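Local coordinates for cellulose biosynthesis protein BcsG (Salmonella typhimurium LT2, PDB 5OLT) that is required for cellulose biosynthesis, here as the zinc-bound extramembrane domain, which belongs to the alkaline phosphatase family of metalloenzymes, at residues Leu136-His149 / Ser208-His220. Numbering follows the deposited sequence.
Sequences LAKLGFTQHLMMDH and SRSATFFNLLPLH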
loop_
_atom_site.group_PDB
_atom_site.type_symbol
_atom_site.label_atom_id
_atom_site.label_comp_id
_atom_site.label_asym_id
_atom_site.label_seq_id
_atom_site.Cartn_x
_atom_site.Cartn_y
_atom_site.Cartn_z
ATOM N N LEU A 136 1.364 15.211 -5.782
ATOM C CA LEU A 136 1.220 16.052 -4.597
ATOM C C LEU A 136 2.229 17.191 -4.558
ATOM O O LEU A 136 1.870 18.331 -4.185
ATOM C CB LEU A 136 1.321 15.175 -3.350
ATOM C CG LEU A 136 0.157 14.194 -3.239
ATOM C CD1 LEU A 136 0.497 13.194 -2.135
ATOM C CD2 LEU A 136 -1.184 14.904 -2.969
ATOM N N ALA A 137 3.469 16.925 -5.003
ATOM C CA ALA A 137 4.497 17.990 -5.013
ATOM C C ALA A 137 4.046 19.152 -5.890
ATOM O O ALA A 137 4.245 20.322 -5.522
ATOM C CB ALA A 137 5.833 17.476 -5.495
ATOM N N LYS A 138 3.418 18.829 -7.022
ATOM C CA LYS A 138 2.894 19.815 -7.980
ATOM C C LYS A 138 1.871 20.742 -7.334
ATOM O O LYS A 138 1.769 21.924 -7.697
ATOM C CB LYS A 138 2.261 19.096 -9.186
ATOM C CG LYS A 138 3.259 18.676 -10.251
ATOM C CD LYS A 138 2.732 17.612 -11.204
ATOM C CE LYS A 138 1.298 17.853 -11.655
ATOM N NZ LYS A 138 0.947 16.962 -12.803
ATOM N N LEU A 139 1.134 20.200 -6.358
ATOM C CA LEU A 139 0.070 20.917 -5.652
ATOM C C LEU A 139 0.544 21.555 -4.351
ATOM O O LEU A 139 -0.298 22.005 -3.553
ATOM C CB LEU A 139 -1.099 19.970 -5.373
ATOM C CG LEU A 139 -1.869 19.490 -6.604
ATOM C CD1 LEU A 139 -2.784 18.332 -6.213
ATOM C CD2 LEU A 139 -2.680 20.601 -7.248
ATOM N N GLY A 140 1.862 21.593 -4.129
ATOM C CA GLY A 140 2.442 22.320 -2.998
ATOM C C GLY A 140 2.727 21.476 -1.768
ATOM O O GLY A 140 3.039 22.024 -0.692
ATOM N N PHE A 141 2.644 20.144 -1.891
ATOM C CA PHE A 141 3.011 19.293 -0.760
ATOM C C PHE A 141 4.520 19.037 -0.756
ATOM O O PHE A 141 5.065 18.475 -1.731
ATOM C CB PHE A 141 2.298 17.935 -0.813
ATOM C CG PHE A 141 0.811 17.990 -0.577
ATOM C CD1 PHE A 141 -0.068 18.479 -1.554
ATOM C CD2 PHE A 141 0.271 17.498 0.622
ATOM C CE1 PHE A 141 -1.442 18.496 -1.343
ATOM C CE2 PHE A 141 -1.109 17.529 0.831
ATOM C CZ PHE A 141 -1.969 18.035 -0.144
ATOM N N THR A 142 5.183 19.392 0.335
ATOM C CA THR A 142 6.595 19.110 0.543
ATOM C C THR A 142 6.761 17.584 0.597
ATOM O O THR A 142 5.989 16.918 1.280
ATOM C CB THR A 142 7.019 19.762 1.866
ATOM O OG1 THR A 142 6.867 21.183 1.733
ATOM C CG2 THR A 142 8.477 19.491 2.213
ATOM N N GLN A 143 7.759 17.046 -0.078
ATOM C CA GLN A 143 7.991 15.605 -0.138
ATOM C C GLN A 143 9.056 15.190 0.852
ATOM O O GLN A 143 10.083 15.848 1.005
ATOM C CB GLN A 143 8.429 15.265 -1.570
ATOM C CG GLN A 143 8.604 13.795 -1.892
ATOM C CD GLN A 143 9.037 13.640 -3.344
ATOM O OE1 GLN A 143 10.240 13.492 -3.651
ATOM N NE2 GLN A 143 8.077 13.732 -4.243
ATOM N N HIS A 144 8.797 14.099 1.580
ATOM C CA HIS A 144 9.760 13.572 2.542
ATOM C C HIS A 144 9.882 12.076 2.342
ATOM O O HIS A 144 8.890 11.392 2.049
ATOM C CB HIS A 144 9.361 13.837 4.009
ATOM C CG HIS A 144 9.278 15.290 4.383
ATOM N ND1 HIS A 144 10.392 16.086 4.506
ATOM C CD2 HIS A 144 8.225 16.059 4.754
ATOM C CE1 HIS A 144 10.028 17.298 4.888
ATOM N NE2 HIS A 144 8.715 17.313 5.032
ATOM N N LEU A 145 11.092 11.587 2.545
ATOM C CA LEU A 145 11.383 10.159 2.532
ATOM C C LEU A 145 11.988 9.827 3.878
ATOM O O LEU A 145 12.954 10.440 4.287
ATOM C CB LEU A 145 12.379 9.890 1.417
ATOM C CG LEU A 145 12.924 8.471 1.330
ATOM C CD1 LEU A 145 11.786 7.475 1.060
ATOM C CD2 LEU A 145 13.993 8.420 0.238
ATOM N N MET A 146 11.424 8.798 4.508
ATOM C CA MET A 146 11.787 8.393 5.833
ATOM C C MET A 146 11.891 6.888 5.843
ATOM O O MET A 146 11.060 6.203 5.203
ATOM C CB MET A 146 10.649 8.843 6.758
ATOM C CG MET A 146 10.950 8.765 8.219
ATOM S SD MET A 146 9.837 9.887 9.098
ATOM C CE MET A 146 8.329 8.960 9.206
ATOM N N MET A 147 12.866 6.348 6.585
ATOM C CA MET A 147 12.938 4.881 6.741
ATOM C C MET A 147 13.382 4.553 8.147
ATOM O O MET A 147 14.025 5.391 8.824
ATOM C CB MET A 147 13.920 4.244 5.737
ATOM C CG MET A 147 13.536 4.469 4.286
ATOM S SD MET A 147 14.486 3.480 3.126
ATOM C CE MET A 147 13.809 4.123 1.580
ATOM N N ASP A 148 13.081 3.333 8.596
ATOM C CA ASP A 148 13.653 2.871 9.857
ATOM C C ASP A 148 14.912 2.026 9.609
ATOM O O ASP A 148 15.363 1.301 10.482
ATOM C CB ASP A 148 12.617 2.165 10.734
ATOM C CG ASP A 148 12.088 0.898 10.129
ATOM O OD1 ASP A 148 12.630 0.410 9.131
ATOM O OD2 ASP A 148 11.072 0.360 10.691
ATOM N N HIS A 149 15.492 2.162 8.411
ATOM C CA HIS A 149 16.682 1.415 8.043
ATOM C C HIS A 149 17.411 2.207 6.971
ATOM O O HIS A 149 16.914 3.229 6.505
ATOM C CB HIS A 149 16.274 0.010 7.543
ATOM C CG HIS A 149 15.465 0.017 6.281
ATOM N ND1 HIS A 149 14.112 0.296 6.202
ATOM C CD2 HIS A 149 15.872 -0.227 5.012
ATOM C CE1 HIS A 149 13.727 0.209 4.932
ATOM N NE2 HIS A 149 14.781 -0.115 4.195
ATOM N N SER A 208 1.779 23.920 7.037
ATOM C CA SER A 208 2.381 23.385 5.841
ATOM C C SER A 208 1.583 22.189 5.355
ATOM O O SER A 208 0.817 21.531 6.100
ATOM C CB SER A 208 3.827 22.998 6.096
ATOM O OG SER A 208 4.709 23.985 5.584
ATOM N N ARG A 209 1.726 21.937 4.078
ATOM C CA ARG A 209 1.283 20.655 3.564
ATOM C C ARG A 209 2.460 19.835 3.125
ATOM O O ARG A 209 3.422 20.334 2.544
ATOM C CB ARG A 209 0.153 20.727 2.528
ATOM C CG ARG A 209 0.439 21.548 1.338
ATOM C CD ARG A 209 -0.714 21.616 0.352
ATOM N NE ARG A 209 -2.064 22.105 0.688
ATOM C CZ ARG A 209 -2.421 23.387 0.828
ATOM N NH1 ARG A 209 -1.500 24.337 0.808
ATOM N NH2 ARG A 209 -3.691 23.715 1.029
ATOM N N SER A 210 2.389 18.558 3.457
ATOM C CA SER A 210 3.524 17.671 3.198
ATOM C C SER A 210 3.031 16.273 2.935
ATOM O O SER A 210 1.943 15.911 3.328
ATOM C CB SER A 210 4.511 17.658 4.359
ATOM O OG SER A 210 3.981 16.981 5.490
ATOM N N ALA A 211 3.879 15.494 2.283
ATOM C CA ALA A 211 3.570 14.100 1.950
ATOM C C ALA A 211 4.837 13.322 2.193
ATOM O O ALA A 211 5.876 13.618 1.615
ATOM C CB ALA A 211 3.116 13.965 0.504
ATOM N N THR A 212 4.748 12.309 3.052
ATOM C CA THR A 212 5.887 11.527 3.485
ATOM C C THR A 212 5.687 10.065 3.130
ATOM O O THR A 212 4.631 9.487 3.410
ATOM C CB THR A 212 6.068 11.662 5.021
ATOM O OG1 THR A 212 6.306 13.024 5.313
ATOM C CG2 THR A 212 7.229 10.847 5.521
ATOM N N PHE A 213 6.733 9.475 2.535
ATOM C CA PHE A 213 6.835 8.044 2.313
ATOM C C PHE A 213 7.748 7.454 3.366
ATOM O O PHE A 213 8.930 7.842 3.467
ATOM C CB PHE A 213 7.392 7.776 0.909
ATOM C CG PHE A 213 7.482 6.323 0.567
ATOM C CD1 PHE A 213 6.303 5.600 0.345
ATOM C CD2 PHE A 213 8.704 5.678 0.475
ATOM C CE1 PHE A 213 6.371 4.243 0.010
ATOM C CE2 PHE A 213 8.786 4.287 0.158
ATOM C CZ PHE A 213 7.600 3.593 -0.055
ATOM N N PHE A 214 7.206 6.529 4.159
ATOM C CA PHE A 214 7.950 5.932 5.262
ATOM C C PHE A 214 8.008 4.415 5.071
ATOM O O PHE A 214 6.950 3.781 5.036
ATOM C CB PHE A 214 7.232 6.301 6.584
ATOM C CG PHE A 214 7.804 5.687 7.858
ATOM C CD1 PHE A 214 9.142 5.230 7.982
ATOM C CD2 PHE A 214 6.964 5.572 8.988
ATOM C CE1 PHE A 214 9.614 4.692 9.171
ATOM C CE2 PHE A 214 7.458 5.042 10.183
ATOM C CZ PHE A 214 8.768 4.594 10.281
ATOM N N ASN A 215 9.218 3.847 4.921
ATOM C CA ASN A 215 9.354 2.406 4.737
ATOM C C ASN A 215 9.948 1.749 5.988
ATOM O O ASN A 215 10.917 2.245 6.555
ATOM C CB ASN A 215 10.201 2.078 3.489
ATOM C CG ASN A 215 10.267 0.599 3.240
ATOM O OD1 ASN A 215 11.227 -0.057 3.637
ATOM N ND2 ASN A 215 9.244 0.055 2.568
ATOM N N LEU A 216 9.303 0.664 6.427
ATOM C CA LEU A 216 9.598 -0.013 7.694
ATOM C C LEU A 216 9.977 -1.467 7.492
ATOM O O LEU A 216 9.211 -2.222 6.907
ATOM C CB LEU A 216 8.349 -0.017 8.628
ATOM C CG LEU A 216 7.857 1.315 9.115
ATOM C CD1 LEU A 216 7.088 2.021 8.016
ATOM C CD2 LEU A 216 6.960 1.118 10.329
ATOM N N LEU A 217 11.107 -1.854 8.065
ATOM C CA LEU A 217 11.674 -3.186 7.925
ATOM C C LEU A 217 11.623 -4.149 9.150
ATOM O O LEU A 217 12.163 -5.251 9.045
ATOM C CB LEU A 217 13.186 -2.963 7.575
ATOM C CG LEU A 217 13.883 -4.038 6.771
ATOM C CD1 LEU A 217 13.250 -4.144 5.381
ATOM C CD2 LEU A 217 15.374 -3.731 6.661
ATOM N N PRO A 218 10.982 -3.787 10.295
ATOM C CA PRO A 218 11.211 -4.673 11.450
ATOM C C PRO A 218 10.696 -6.102 11.290
ATOM O O PRO A 218 11.217 -7.003 11.956
ATOM C CB PRO A 218 10.488 -3.957 12.587
ATOM C CG PRO A 218 9.384 -3.225 11.910
ATOM C CD PRO A 218 10.026 -2.711 10.633
ATOM N N LEU A 219 9.688 -6.309 10.436
ATOM C CA LEU A 219 9.093 -7.641 10.307
ATOM C C LEU A 219 9.839 -8.503 9.297
ATOM O O LEU A 219 9.489 -9.656 9.113
ATOM C CB LEU A 219 7.611 -7.529 9.931
ATOM C CG LEU A 219 6.811 -6.656 10.896
ATOM C CD1 LEU A 219 5.341 -6.709 10.459
ATOM C CD2 LEU A 219 6.975 -7.036 12.371
ATOM N N HIS A 220 10.884 -7.962 8.643
ATOM C CA HIS A 220 11.638 -8.785 7.693
ATOM C C HIS A 220 12.313 -9.966 8.383
ATOM O O HIS A 220 12.788 -9.857 9.502
ATOM C CB HIS A 220 12.692 -7.935 6.998
ATOM C CG HIS A 220 13.315 -8.597 5.786
ATOM N ND1 HIS A 220 14.177 -9.687 5.863
ATOM C CD2 HIS A 220 13.198 -8.311 4.475
ATOM C CE1 HIS A 220 14.589 -10.006 4.649
ATOM N NE2 HIS A 220 14.017 -9.180 3.789
HETATM O O HOH W 1 4.086 23.110 1.771
HETATM O O HOH W 2 1.254 24.384 0.111
HETATM O O HOH W 3 6.338 21.494 4.585
#
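Parallel strands 142-147 and 210-216 form one border of the seven-stranded mixed sheet, T142 to M147 pairing in order with S210 to N215; 142-147 is one of its two outermost strands and 210-216 lies between it and strand 60-66. The ladder runs from T142 N bonding R209 O to D148 N bonding N215 O, with A211 N to T142 O the shortest rung at 2.7 Å. Before the strand, helix 132-138 ends in a Schellman motif with G140 at C-prime, which turns the chain into F141. The F141 ring is sandwiched: R209 CD lies over the centre of one face, 3.7 Å from the centroid, and L136 CD2 covers the other near the rim. R209 chi1 (57°) puts CG between backbone N and carbonyl carbon, extended chi2 carries CD over the ring, and the bend at chi3 turns the guanidinium, whose NH1 donates to a water that also binds G140 O. On the sheet face bearing H144, M146 and F214, which helix 191-203 covers, M146 CE, in one of two modelled conformers, sits over the F214 ring, 3.6 Å from CG, and L216 CD1 backs the opposite face. Helix 156-162 packs on the other sheet face, against L145, M147 and N215, giving the helix-sheet-helix layering of an alpha/beta fold, as in the alkaline phosphatase family. Beyond the strand ends, D148 OD1 accepts two bonds, from L217 N (2.9 Å, through its syn lone pair) and from H149 ND1 (3.3 Å); the latter, nearly in the ring plane, helps hold the imidazole's rotation. L217 CD2 lies over one face of that ring, 3.8 Å from H149 CG. The zinc ion is about 5 Å from the L217 side chain, and N215 ND2 bonds the zinc ligand E266.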